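Local coordinates for protein carboxylesterase YbfK (Bacillus subtilis, PDB 4CCY) that hydrolyses carboxylic esters to an alcohol and a carboxylate, as a cytoplasmic carboxylesterase of the alpha/beta hydrolase superfamily, at residues A[24-29]-A[193-198]; A[33-38]-A[46-51]; A[236-241]-A[261-266]. All coordinates share one frame; numbering follows the deposited sequence.

Contacts 2 and 3 are strand pairings of one mixed sheet, with centres 28 Å apart: contact 2 is the antiparallel hairpin of strands 33-37 and 42-49, contact 3 the parallel pair 236-241 and 264-268. Contact 1 packs the loop after helix 12-24 on the start of helix 194-205, and contact 2 falls within the sequence it spans. These two touch, through Trp28 and Leu25 against Ile47. Contact 3 is nearest the catalytic residues inferred by similarity: the Phe240 side chain is about 5 Å from that of Glu244 and about 8 Å from a bound sodium ion. In contact 1, the Leu196 side chain lies about 12 Å from that of His273.

Contact 1 of 3, residues A[24-29]-A[193-198]; sequences SLSLWP and HPLLQR
Leu27 lays its isobutyl group over one face of the His193 imidazole and against Leu195, joining the loop after helix 12-24 to the first turn of helix 194-205. Its CB points toward the helix start, and with CG anti to the carbonyl carbon (chi1 -61°) the branch is carried there. CG meets Leu195 CD1 at 3.9 Å. Beyond it, Leu27 CD1 sits 3.8 Å from the centroid of the His193 ring, almost on the ring normal, a CH-pi contact. Leu27 CD2 leans to the far rim of the same ring, 3.6 Å from His193 NE2. The opposite face of the imidazole carries Pro194 CD, offset toward the rim, and the ring is thus sandwiched between aliphatic carbons.

What sets the rotation of the ring is an N-cap bond: Leu195 N donates to His193 ND1 at 3.0 Å, with the donor in the ring plane and a nearly straight N-H (168°). Leu195 CD1 also touches Ser26 OG at 3.6 Å, while that hydroxyl has its hydrogen bond with Gln23 O. Ser24 OG comes within 3.2 Å of Leu195 O without a hydrogen bond being formed between them; its stronger polar partner is Gln199 OE1, one turn further along the helix. Tyr71 of helix 71-80 touches both Leu27 and His193.

No hydrogen bond crosses between the two segments, and their hold on each other is therefore dispersion and CH-pi contact. Because ND1 accepts the capping bond, the imidazole, if neutral, would be expected to carry its proton on NE2, the nitrogen beside Leu27 CD2.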
ATOM      1  N   SER A  24       2.275  11.833  13.238  1.00 19.26           N
ATOM      2  CA  SER A  24       1.337  11.609  12.139  1.00 19.06           C
ATOM      3  C   SER A  24       0.105  10.878  12.628  1.00 18.82           C
ATOM      4  O   SER A  24      -0.996  11.117  12.133  1.00 19.83           O
ATOM      5  CB  SER A  24       1.999  10.833  11.002  1.00 18.64           C
ATOM      6  OG  SER A  24       2.934  11.641  10.318  1.00 19.70           O
ATOM      7  N   LEU A  25       0.297  10.018  13.627  1.00 18.08           N
ATOM      8  CA  LEU A  25      -0.771   9.182  14.158  1.00 18.80           C
ATOM      9  C   LEU A  25      -1.805   9.926  15.017  1.00 20.91           C
ATOM     10  O   LEU A  25      -2.869   9.384  15.317  1.00 22.45           O
ATOM     11  CB  LEU A  25      -0.193   7.945  14.869  1.00 18.82           C
ATOM     12  CG  LEU A  25       0.373   6.828  13.956  1.00 18.27           C
ATOM     13  CD1 LEU A  25       1.081   5.736  14.753  1.00 19.25           C
ATOM     14  CD2 LEU A  25      -0.733   6.215  13.105  1.00 19.31           C
ATOM     15  N   SER A  26      -1.510  11.170  15.391  1.00 18.90           N
ATOM     16  CA  SER A  26      -2.511  12.037  16.007  1.00 19.82           C
ATOM     17  C   SER A  26      -3.689  12.295  15.051  1.00 19.53           C
ATOM     18  O   SER A  26      -4.760  12.699  15.485  1.00 20.35           O
ATOM     19  CB  SER A  26      -1.889  13.365  16.442  1.00 20.88           C
ATOM     20  OG  SER A  26      -1.442  14.098  15.309  1.00 20.74           O
ATOM     21  N   LEU A  27      -3.484  12.053  13.760  1.00 18.66           N
ATOM     22  CA  LEU A  27      -4.543  12.226  12.769  1.00 18.61           C
ATOM     23  C   LEU A  27      -5.525  11.055  12.758  1.00 18.25           C
ATOM     24  O   LEU A  27      -6.569  11.142  12.130  1.00 18.38           O
ATOM     25  CB  LEU A  27      -3.962  12.452  11.365  1.00 17.87           C
ATOM     26  CG  LEU A  27      -3.067  13.689  11.162  1.00 18.60           C
ATOM     27  CD1 LEU A  27      -2.432  13.690   9.773  1.00 18.08           C
ATOM     28  CD2 LEU A  27      -3.798  15.006  11.434  1.00 19.41           C
ATOM     29  N   TRP A  28      -5.186   9.964  13.443  1.00 17.93           N
ATOM     30  CA  TRP A  28      -6.070   8.803  13.518  1.00 17.79           C
ATOM     31  C   TRP A  28      -7.354   9.209  14.206  1.00 18.63           C
ATOM     32  O   TRP A  28      -7.327   9.611  15.360  1.00 20.05           O
ATOM     33  CB  TRP A  28      -5.379   7.671  14.260  1.00 17.30           C
ATOM     34  CG  TRP A  28      -5.674   6.294  13.722  1.00 16.69           C
ATOM     35  CD1 TRP A  28      -6.532   5.334  14.263  1.00 16.78           C
ATOM     36  CD2 TRP A  28      -5.109   5.668  12.519  1.00 15.77           C
ATOM     37  NE1 TRP A  28      -6.541   4.198  13.499  1.00 16.30           N
ATOM     38  CE2 TRP A  28      -5.705   4.326  12.437  1.00 15.66           C
ATOM     39  CE3 TRP A  28      -4.205   6.068  11.537  1.00 15.29           C
ATOM     40  CZ2 TRP A  28      -5.388   3.438  11.413  1.00 14.95           C
ATOM     41  CZ3 TRP A  28      -3.894   5.170  10.511  1.00 14.66           C
ATOM     42  CH2 TRP A  28      -4.481   3.887  10.445  1.00 14.53           C
ATOM     43  N   PRO A  29      -8.491   9.138  13.496  1.00 18.51           N
ATOM     44  CA  PRO A  29      -9.756   9.699  13.956  1.00 19.44           C
ATOM     45  C   PRO A  29     -10.530   8.802  14.938  1.00 20.34           C
ATOM     46  O   PRO A  29     -11.555   9.226  15.479  1.00 20.91           O
ATOM     47  CB  PRO A  29     -10.547   9.829  12.655  1.00 19.05           C
ATOM     48  CG  PRO A  29     -10.117   8.629  11.877  1.00 17.99           C
ATOM     49  CD  PRO A  29      -8.637   8.498  12.172  1.00 17.75           C
ATOM     50  N   HIS A 193      -0.818  16.511   4.048  1.00 16.22           N
ATOM     51  CA  HIS A 193      -0.879  17.106   5.375  1.00 16.58           C
ATOM     52  C   HIS A 193       0.551  17.328   5.837  1.00 16.36           C
ATOM     53  O   HIS A 193       1.411  16.503   5.584  1.00 15.74           O
ATOM     54  CB  HIS A 193      -1.617  16.204   6.349  1.00 16.55           C
ATOM     55  CG  HIS A 193      -1.881  16.852   7.687  1.00 17.50           C
ATOM     56  ND1 HIS A 193      -0.903  17.087   8.591  1.00 17.51           N
ATOM     57  CD2 HIS A 193      -3.061  17.331   8.253  1.00 18.31           C
ATOM     58  CE1 HIS A 193      -1.430  17.685   9.671  1.00 18.56           C
ATOM     59  NE2 HIS A 193      -2.749  17.832   9.467  1.00 19.18           N
ATOM     60  N   PRO A 194       0.831  18.462   6.502  1.00 17.21           N
ATOM     61  CA  PRO A 194       2.208  18.717   6.966  1.00 17.32           C
ATOM     62  C   PRO A 194       2.854  17.586   7.800  1.00 17.08           C
ATOM     63  O   PRO A 194       4.072  17.386   7.730  1.00 16.68           O
ATOM     64  CB  PRO A 194       2.057  19.986   7.798  1.00 18.34           C
ATOM     65  CG  PRO A 194       0.911  20.692   7.169  1.00 18.65           C
ATOM     66  CD  PRO A 194      -0.035  19.641   6.668  1.00 17.76           C
ATOM     67  N   LEU A 195       2.053  16.867   8.585  1.00 17.35           N
ATOM     68  CA  LEU A 195       2.584  15.777   9.397  1.00 17.64           C
ATOM     69  C   LEU A 195       3.117  14.654   8.523  1.00 17.12           C
ATOM     70  O   LEU A 195       4.205  14.137   8.780  1.00 17.50           O
ATOM     71  CB  LEU A 195       1.547  15.265  10.400  1.00 18.17           C
ATOM     72  CG  LEU A 195       1.192  16.246  11.532  1.00 19.49           C
ATOM     73  CD1 LEU A 195       0.100  15.674  12.422  1.00 20.32           C
ATOM     74  CD2 LEU A 195       2.419  16.632  12.351  1.00 20.19           C
ATOM     75  N   LEU A 196       2.376  14.304   7.470  1.00 17.05           N
ATOM     76  CA  LEU A 196       2.819  13.264   6.541  1.00 16.98           C
ATOM     77  C   LEU A 196       4.032  13.679   5.717  1.00 17.03           C
ATOM     78  O   LEU A 196       4.938  12.874   5.512  1.00 16.77           O
ATOM     79  CB  LEU A 196       1.689  12.783   5.621  1.00 17.05           C
ATOM     80  CG  LEU A 196       1.136  11.382   5.897  1.00 17.33           C
ATOM     81  CD1 LEU A 196       0.140  10.977   4.817  1.00 17.28           C
ATOM     82  CD2 LEU A 196       2.255  10.344   5.998  1.00 16.96           C
ATOM     83  N   GLN A 197       4.037  14.929   5.259  1.00 17.64           N
ATOM     84  CA  GLN A 197       5.187  15.522   4.577  1.00 17.88           C
ATOM     85  C   GLN A 197       6.439  15.313   5.420  1.00 18.55           C
ATOM     86  O   GLN A 197       7.455  14.800   4.936  1.00 18.75           O
ATOM     87  CB  GLN A 197       4.953  17.024   4.369  1.00 18.38           C
ATOM     88  CG  GLN A 197       6.086  17.763   3.656  1.00 18.76           C
ATOM     89  CD  GLN A 197       6.038  17.616   2.146  1.00 18.49           C
ATOM     90  OE1 GLN A 197       4.977  17.356   1.572  1.00 18.07           O
ATOM     91  NE2 GLN A 197       7.192  17.784   1.490  1.00 18.78           N
ATOM     92  N   ARG A 198       6.338  15.671   6.696  1.00 19.08           N
ATOM     93  CA  ARG A 198       7.469  15.610   7.605  1.00 19.94           C
ATOM     94  C   ARG A 198       7.969  14.176   7.816  1.00 18.81           C
ATOM     95  O   ARG A 198       9.176  13.919   7.760  1.00 18.61           O
ATOM     96  CB  ARG A 198       7.102  16.268   8.940  1.00 21.76           C
ATOM     97  CG  ARG A 198       8.111  16.020  10.042  1.00 24.12           C
ATOM     98  CD  ARG A 198       9.269  16.993   9.924  1.00 26.34           C
ATOM     99  NE  ARG A 198      10.472  16.494  10.589  1.00 28.22           N
ATOM    100  CZ  ARG A 198      11.482  15.904   9.956  1.00 28.61           C
ATOM    101  NH1 ARG A 198      11.431  15.729   8.638  1.00 28.13           N
ATOM    102  NH2 ARG A 198      12.545  15.493  10.641  1.00 29.43           N
TER

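Contact 2 of 3, residues A[33-38]-A[46-51]; sequences EAFYVS and IIASGP
With CG between its backbone N and carbonyl carbon (chi1 57°), Phe35 swings its ring across to strand 42-49, while Ile46, with CG2 anti to its backbone N, turns that methyl toward the ring. The two strands form an antiparallel beta hairpin at the start of the sheet of this alpha/beta hydrolase. Ile46 CB lies over one face of the phenyl ring, 4.2 Å from its centroid, in a CH-pi contact, and CG2 meets Phe35 CZ at 4.0 Å. Ala48 CB comes to the ring edge, 3.9 Å from Phe35 CE1. Leu118 of helix 104-118 also packs on the Phe35 side chain. Replacing Phe35 by an alanine would probably open a gap over Ile46 CB and CG2 and deprive Ala48 CB of its edge contact.

Glu33-Ala48 and Phe35-Ile46 are hydrogen-bonded pairs, two bonds each; Ala34-Ile47 between them is a non-hydrogen-bonded pair with CA atoms 4.5 Å apart. The Glu33 carboxylate reaches past the hairpin to salt bridges with Arg82 and Lys52. Further along, the Val37 and Ile46 side chains cross at about a right angle, Val37 CG2 resting 3.8 Å from Ile46 CD1.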
ATOM      1  N   GLU A  33      -5.526  -0.235  18.249  1.00 22.49           N
ATOM      2  CA  GLU A  33      -4.545  -0.998  19.007  1.00 23.01           C
ATOM      3  C   GLU A  33      -3.328  -1.181  18.123  1.00 20.98           C
ATOM      4  O   GLU A  33      -3.443  -1.717  17.029  1.00 20.28           O
ATOM      5  CB  GLU A  33      -5.109  -2.369  19.387  1.00 24.54           C
ATOM      6  CG  GLU A  33      -6.238  -2.350  20.402  1.00 27.71           C
ATOM      7  CD  GLU A  33      -6.943  -3.698  20.547  1.00 29.40           C
ATOM      8  OE1 GLU A  33      -6.846  -4.544  19.625  1.00 29.36           O
ATOM      9  OE2 GLU A  33      -7.610  -3.911  21.589  1.00 31.31           O
ATOM     10  N   ALA A  34      -2.168  -0.733  18.586  1.00 20.02           N
ATOM     11  CA  ALA A  34      -0.926  -0.960  17.840  1.00 18.60           C
ATOM     12  C   ALA A  34      -0.184  -2.120  18.483  1.00 18.36           C
ATOM     13  O   ALA A  34      -0.124  -2.200  19.699  1.00 19.07           O
ATOM     14  CB  ALA A  34      -0.071   0.304  17.828  1.00 18.55           C
ATOM     15  N   PHE A  35       0.352  -3.036  17.679  1.00 17.61           N
ATOM     16  CA  PHE A  35       1.134  -4.182  18.203  1.00 17.96           C
ATOM     17  C   PHE A  35       1.972  -4.821  17.091  1.00 17.45           C
ATOM     18  O   PHE A  35       1.868  -4.425  15.938  1.00 16.49           O
ATOM     19  CB  PHE A  35       0.223  -5.235  18.865  1.00 17.88           C
ATOM     20  CG  PHE A  35      -0.861  -5.768  17.956  1.00 17.28           C
ATOM     21  CD1 PHE A  35      -2.037  -5.036  17.727  1.00 17.05           C
ATOM     22  CD2 PHE A  35      -0.717  -7.000  17.334  1.00 16.86           C
ATOM     23  CE1 PHE A  35      -3.030  -5.518  16.882  1.00 16.68           C
ATOM     24  CE2 PHE A  35      -1.712  -7.487  16.486  1.00 16.67           C
ATOM     25  CZ  PHE A  35      -2.871  -6.753  16.263  1.00 16.32           C
ATOM     26  N   TYR A  36       2.809  -5.796  17.440  1.00 18.14           N
ATOM     27  CA  TYR A  36       3.593  -6.496  16.426  1.00 18.23           C
ATOM     28  C   TYR A  36       3.128  -7.928  16.289  1.00 18.31           C
ATOM     29  O   TYR A  36       2.677  -8.535  17.258  1.00 18.66           O
ATOM     30  CB  TYR A  36       5.085  -6.476  16.756  1.00 19.27           C
ATOM     31  CG  TYR A  36       5.670  -5.088  16.841  1.00 20.00           C
ATOM     32  CD1 TYR A  36       5.624  -4.361  18.036  1.00 21.05           C
ATOM     33  CD2 TYR A  36       6.266  -4.497  15.734  1.00 19.94           C
ATOM     34  CE1 TYR A  36       6.148  -3.084  18.116  1.00 21.37           C
ATOM     35  CE2 TYR A  36       6.802  -3.227  15.810  1.00 20.32           C
ATOM     36  CZ  TYR A  36       6.741  -2.534  17.001  1.00 20.88           C
ATOM     37  OH  TYR A  36       7.258  -1.278  17.075  1.00 21.65           O
ATOM     38  N   VAL A  37       3.236  -8.460  15.077  1.00 17.71           N
ATOM     39  CA  VAL A  37       3.053  -9.891  14.872  1.00 18.09           C
ATOM     40  C   VAL A  37       4.334 -10.516  14.347  1.00 18.24           C
ATOM     41  O   VAL A  37       5.131  -9.856  13.664  1.00 17.61           O
ATOM     42  CB  VAL A  37       1.853 -10.236  13.953  1.00 17.61           C
ATOM     43  CG1 VAL A  37       0.538  -9.930  14.661  1.00 17.99           C
ATOM     44  CG2 VAL A  37       1.945  -9.559  12.604  1.00 16.09           C
ATOM     45  N   SER A  38       4.527 -11.791  14.671  1.00 19.04           N
ATOM     46  CA  SER A  38       5.702 -12.523  14.224  1.00 18.93           C
ATOM     47  C   SER A  38       5.557 -13.021  12.803  1.00 17.99           C
ATOM     48  O   SER A  38       4.486 -13.448  12.389  1.00 17.70           O
ATOM     49  CB  SER A  38       5.988 -13.692  15.155  1.00 20.44           C
ATOM     50  OG  SER A  38       6.869 -13.268  16.188  1.00 22.66           O
ATOM     51  N   ILE A  46       1.288  -3.645  13.316  1.00 13.12           N
ATOM     52  CA  ILE A  46      -0.138  -3.592  12.953  1.00 13.07           C
ATOM     53  C   ILE A  46      -0.844  -2.478  13.727  1.00 13.38           C
ATOM     54  O   ILE A  46      -0.645  -2.342  14.932  1.00 13.56           O
ATOM     55  CB  ILE A  46      -0.868  -4.918  13.314  1.00 13.55           C
ATOM     56  CG1 ILE A  46      -0.059  -6.163  12.907  1.00 13.57           C
ATOM     57  CG2 ILE A  46      -2.315  -4.914  12.805  1.00 13.40           C
ATOM     58  CD1 ILE A  46       0.033  -6.446  11.426  1.00 13.11           C
ATOM     59  N   ILE A  47      -1.675  -1.694  13.040  1.00 13.08           N
ATOM     60  CA  ILE A  47      -2.638  -0.842  13.717  1.00 13.47           C
ATOM     61  C   ILE A  47      -4.041  -1.384  13.430  1.00 13.81           C
ATOM     62  O   ILE A  47      -4.466  -1.386  12.286  1.00 13.32           O
ATOM     63  CB  ILE A  47      -2.529   0.631  13.291  1.00 13.30           C
ATOM     64  CG1 ILE A  47      -1.115   1.160  13.573  1.00 13.58           C
ATOM     65  CG2 ILE A  47      -3.579   1.464  14.018  1.00 13.70           C
ATOM     66  CD1 ILE A  47      -0.830   2.555  13.048  1.00 13.77           C
ATOM     67  N   ALA A  48      -4.732  -1.849  14.474  1.00 14.55           N
ATOM     68  CA  ALA A  48      -6.047  -2.494  14.341  1.00 15.40           C
ATOM     69  C   ALA A  48      -7.192  -1.629  14.883  1.00 16.19           C
ATOM     70  O   ALA A  48      -7.101  -1.066  15.979  1.00 16.91           O
ATOM     71  CB  ALA A  48      -6.045  -3.852  15.039  1.00 15.85           C
ATOM     72  N   SER A  49      -8.265  -1.524  14.110  1.00 16.49           N
ATOM     73  CA  SER A  49      -9.428  -0.713  14.504  1.00 17.41           C
ATOM     74  C   SER A  49     -10.730  -1.409  14.114  1.00 17.85           C
ATOM     75  O   SER A  49     -10.713  -2.382  13.372  1.00 17.29           O
ATOM     76  CB  SER A  49      -9.359   0.675  13.864  1.00 17.16           C
ATOM     77  OG  SER A  49      -8.019   1.147  13.788  1.00 16.92           O
ATOM     78  N   GLY A  50     -11.856  -0.911  14.620  1.00 18.76           N
ATOM     79  CA  GLY A  50     -13.151  -1.436  14.212  1.00 19.84           C
ATOM     80  C   GLY A  50     -13.645  -2.560  15.096  1.00 21.05           C
ATOM     81  O   GLY A  50     -12.899  -3.044  15.942  1.00 21.02           O
ATOM     82  N   PRO A  51     -14.916  -2.980  14.901  1.00 22.19           N
ATOM     83  CA  PRO A  51     -15.545  -3.968  15.782  1.00 23.52           C
ATOM     84  C   PRO A  51     -14.862  -5.323  15.664  1.00 23.69           C
ATOM     85  O   PRO A  51     -14.590  -5.785  14.556  1.00 23.10           O
ATOM     86  CB  PRO A  51     -16.999  -4.043  15.269  1.00 24.27           C
ATOM     87  CG  PRO A  51     -17.161  -2.894  14.321  1.00 23.46           C
ATOM     88  CD  PRO A  51     -15.800  -2.597  13.785  1.00 22.00           C
TER

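Contact 3 of 3, residues A[236-241]-A[261-266]; sequences VLLMFG and PGIQAE
Leu238 is gripped by strand 264-268 through both its backbone N and its O: the N donates to Gln264 O at 2.7 Å, and the O accepts from Glu266 N at 2.9 Å. Gln264 N to Val236 O and Phe240 N to Glu266 O continue the ladder, whose alternating pattern is that of parallel strands. Above this backbone, on the face of Leu238 and Ala265, the Leu238 CB meets Ala265 CB at 4.0 Å. Ile263 CD1 reaches in from the loop to touch both Leu238 CB and Val236 CG1, each at 3.9 Å; CG1 anti to the backbone N (chi1 -168°) carries the methyl there.

On the other face Met239 and Glu266 run side by side, pointing the same way. Met239 CG lies 4.0 Å from Glu266 CG, and the bend at chi3 (75°) sets Met239 CE 3.6 Å from Glu266 OE2. That carboxylate is held from outside the pair: OE1 by a salt bridge to Arg286 NE, OE2 by a hydrogen bond with Tyr282 OH. Arg286 NH2 also bonds Gln264 OE1, and one guanidinium thus holds the side chains of Gln264 and Glu266, two residues apart on the same face. At the start of strand 236-241 one water donates to both Val236 O and Gly262 O; another donates to Pro261 O and accepts a weak bond from Val236 N.

The pair belongs to a right-handed beta-alpha-beta crossover through helix 249-259, the classic unit of this fold. That helix covers Leu238, Phe240 and Ala265, helix 280-290 packs on Leu237, Met239 and Gln264, and strand 146-152 flanks strand 236-241 on the side away from strand 264-268.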
ATOM      1  N   VAL A 236     -11.703  -8.122  -7.928  1.00 13.48           N
ATOM      2  CA  VAL A 236     -10.741  -7.053  -7.826  1.00 12.77           C
ATOM      3  C   VAL A 236     -11.426  -5.728  -8.180  1.00 12.70           C
ATOM      4  O   VAL A 236     -12.167  -5.648  -9.169  1.00 13.07           O
ATOM      5  CB  VAL A 236      -9.511  -7.304  -8.745  1.00 12.53           C
ATOM      6  CG1 VAL A 236      -8.582  -6.090  -8.803  1.00 11.87           C
ATOM      7  CG2 VAL A 236      -8.740  -8.544  -8.298  1.00 12.62           C
ATOM      8  N   LEU A 237     -11.187  -4.713  -7.350  1.00 12.16           N
ATOM      9  CA  LEU A 237     -11.461  -3.321  -7.696  1.00 12.04           C
ATOM     10  C   LEU A 237     -10.131  -2.605  -7.946  1.00 11.81           C
ATOM     11  O   LEU A 237      -9.265  -2.568  -7.060  1.00 11.48           O
ATOM     12  CB  LEU A 237     -12.232  -2.615  -6.575  1.00 11.89           C
ATOM     13  CG  LEU A 237     -12.303  -1.086  -6.676  1.00 11.63           C
ATOM     14  CD1 LEU A 237     -13.134  -0.611  -7.876  1.00 11.98           C
ATOM     15  CD2 LEU A 237     -12.831  -0.491  -5.386  1.00 11.64           C
ATOM     16  N   LEU A 238      -9.978  -2.053  -9.148  1.00 11.97           N
ATOM     17  CA  LEU A 238      -8.759  -1.362  -9.567  1.00 11.91           C
ATOM     18  C   LEU A 238      -9.022   0.121  -9.844  1.00 12.35           C
ATOM     19  O   LEU A 238      -9.862   0.467 -10.692  1.00 12.70           O
ATOM     20  CB  LEU A 238      -8.180  -2.017 -10.830  1.00 12.01           C
ATOM     21  CG  LEU A 238      -6.853  -1.441 -11.358  1.00 11.91           C
ATOM     22  CD1 LEU A 238      -5.752  -1.478 -10.302  1.00 11.25           C
ATOM     23  CD2 LEU A 238      -6.403  -2.156 -12.620  1.00 12.05           C
ATOM     24  N   MET A 239      -8.294   0.989  -9.144  1.00 12.09           N
ATOM     25  CA  MET A 239      -8.511   2.425  -9.252  1.00 12.60           C
ATOM     26  C   MET A 239      -7.226   3.166  -9.605  1.00 12.46           C
ATOM     27  O   MET A 239      -6.196   2.976  -8.975  1.00 12.26           O
ATOM     28  CB  MET A 239      -9.111   2.990  -7.950  1.00 12.63           C
ATOM     29  CG  MET A 239     -10.424   2.320  -7.538  1.00 13.16           C
ATOM     30  SD  MET A 239     -11.133   3.021  -6.037  1.00 13.76           S
ATOM     31  CE  MET A 239     -11.789   4.561  -6.649  1.00 13.76           C
ATOM     32  N   PHE A 240      -7.302   4.008 -10.622  1.00 12.84           N
ATOM     33  CA  PHE A 240      -6.209   4.917 -10.954  1.00 13.02           C
ATOM     34  C   PHE A 240      -6.711   6.347 -10.874  1.00 13.54           C
ATOM     35  O   PHE A 240      -7.920   6.601 -10.997  1.00 13.85           O
ATOM     36  CB  PHE A 240      -5.728   4.689 -12.384  1.00 13.29           C
ATOM     37  CG  PHE A 240      -5.248   3.299 -12.671  1.00 13.00           C
ATOM     38  CD1 PHE A 240      -3.955   2.902 -12.322  1.00 12.82           C
ATOM     39  CD2 PHE A 240      -6.070   2.395 -13.338  1.00 13.15           C
ATOM     40  CE1 PHE A 240      -3.513   1.614 -12.624  1.00 12.72           C
ATOM     41  CE2 PHE A 240      -5.629   1.117 -13.640  1.00 12.99           C
ATOM     42  CZ  PHE A 240      -4.355   0.724 -13.275  1.00 12.73           C
ATOM     43  N   GLY A 241      -5.782   7.283 -10.696  1.00 13.77           N
ATOM     44  CA  GLY A 241      -6.082   8.710 -10.766  1.00 14.33           C
ATOM     45  C   GLY A 241      -5.748   9.225 -12.158  1.00 15.05           C
ATOM     46  O   GLY A 241      -4.731   8.838 -12.741  1.00 14.61           O
ATOM     47  N   PRO A 261     -10.620 -11.355 -15.232  1.00 17.24           N
ATOM     48  CA  PRO A 261     -12.043 -11.735 -15.199  1.00 18.07           C
ATOM     49  C   PRO A 261     -12.867 -11.041 -14.098  1.00 17.84           C
ATOM     50  O   PRO A 261     -12.538 -11.121 -12.914  1.00 17.56           O
ATOM     51  CB  PRO A 261     -12.001 -13.250 -14.942  1.00 18.53           C
ATOM     52  CG  PRO A 261     -10.653 -13.680 -15.400  1.00 18.40           C
ATOM     53  CD  PRO A 261      -9.748 -12.533 -15.045  1.00 17.41           C
ATOM     54  N   GLY A 262     -13.935 -10.362 -14.505  1.00 18.32           N
ATOM     55  CA  GLY A 262     -14.853  -9.711 -13.573  1.00 17.60           C
ATOM     56  C   GLY A 262     -14.315  -8.472 -12.882  1.00 16.66           C
ATOM     57  O   GLY A 262     -14.910  -8.010 -11.914  1.00 16.33           O
ATOM     58  N   ILE A 263     -13.204  -7.917 -13.379  1.00 16.23           N
ATOM     59  CA  ILE A 263     -12.586  -6.739 -12.744  1.00 15.45           C
ATOM     60  C   ILE A 263     -13.492  -5.508 -12.811  1.00 15.79           C
ATOM     61  O   ILE A 263     -14.176  -5.272 -13.811  1.00 16.30           O
ATOM     62  CB  ILE A 263     -11.186  -6.394 -13.329  1.00 14.99           C
ATOM     63  CG1 ILE A 263     -10.465  -5.367 -12.447  1.00 14.25           C
ATOM     64  CG2 ILE A 263     -11.285  -5.872 -14.768  1.00 15.31           C
ATOM     65  CD1 ILE A 263      -8.954  -5.374 -12.570  1.00 13.90           C
ATOM     66  N   GLN A 264     -13.484  -4.734 -11.732  1.00 15.44           N
ATOM     67  CA  GLN A 264     -14.034  -3.393 -11.762  1.00 15.66           C
ATOM     68  C   GLN A 264     -12.853  -2.431 -11.735  1.00 15.18           C
ATOM     69  O   GLN A 264     -12.157  -2.302 -10.720  1.00 14.90           O
ATOM     70  CB  GLN A 264     -15.000  -3.177 -10.600  1.00 15.47           C
ATOM     71  CG  GLN A 264     -16.184  -4.133 -10.665  1.00 15.90           C
ATOM     72  CD  GLN A 264     -17.040  -4.144  -9.417  1.00 16.01           C
ATOM     73  OE1 GLN A 264     -17.124  -3.152  -8.697  1.00 15.90           O
ATOM     74  NE2 GLN A 264     -17.694  -5.279  -9.156  1.00 16.45           N
ATOM     75  N   ALA A 265     -12.603  -1.809 -12.876  1.00 15.03           N
ATOM     76  CA  ALA A 265     -11.482  -0.885 -13.025  1.00 14.46           C
ATOM     77  C   ALA A 265     -12.000   0.481 -13.457  1.00 14.70           C
ATOM     78  O   ALA A 265     -12.945   0.565 -14.251  1.00 14.96           O
ATOM     79  CB  ALA A 265     -10.475  -1.423 -14.032  1.00 14.48           C
ATOM     80  N   GLU A 266     -11.382   1.539 -12.925  1.00 14.16           N
ATOM     81  CA  GLU A 266     -11.789   2.903 -13.204  1.00 14.33           C
ATOM     82  C   GLU A 266     -10.638   3.886 -13.084  1.00 14.28           C
ATOM     83  O   GLU A 266      -9.631   3.617 -12.418  1.00 13.75           O
ATOM     84  CB  GLU A 266     -12.947   3.331 -12.275  1.00 14.26           C
ATOM     85  CG  GLU A 266     -12.615   3.318 -10.786  1.00 13.85           C
ATOM     86  CD  GLU A 266     -13.818   3.638  -9.907  1.00 13.98           C
ATOM     87  OE1 GLU A 266     -14.608   2.739  -9.618  1.00 14.32           O
ATOM     88  OE2 GLU A 266     -13.997   4.794  -9.515  1.00 13.92           O
TER
HETATM   89  O   HOH W   1     -11.772  -9.737 -10.493  1.00 13.67           O
HETATM   90  O   HOH W   2     -14.694  -7.235  -9.195  1.00 13.97           O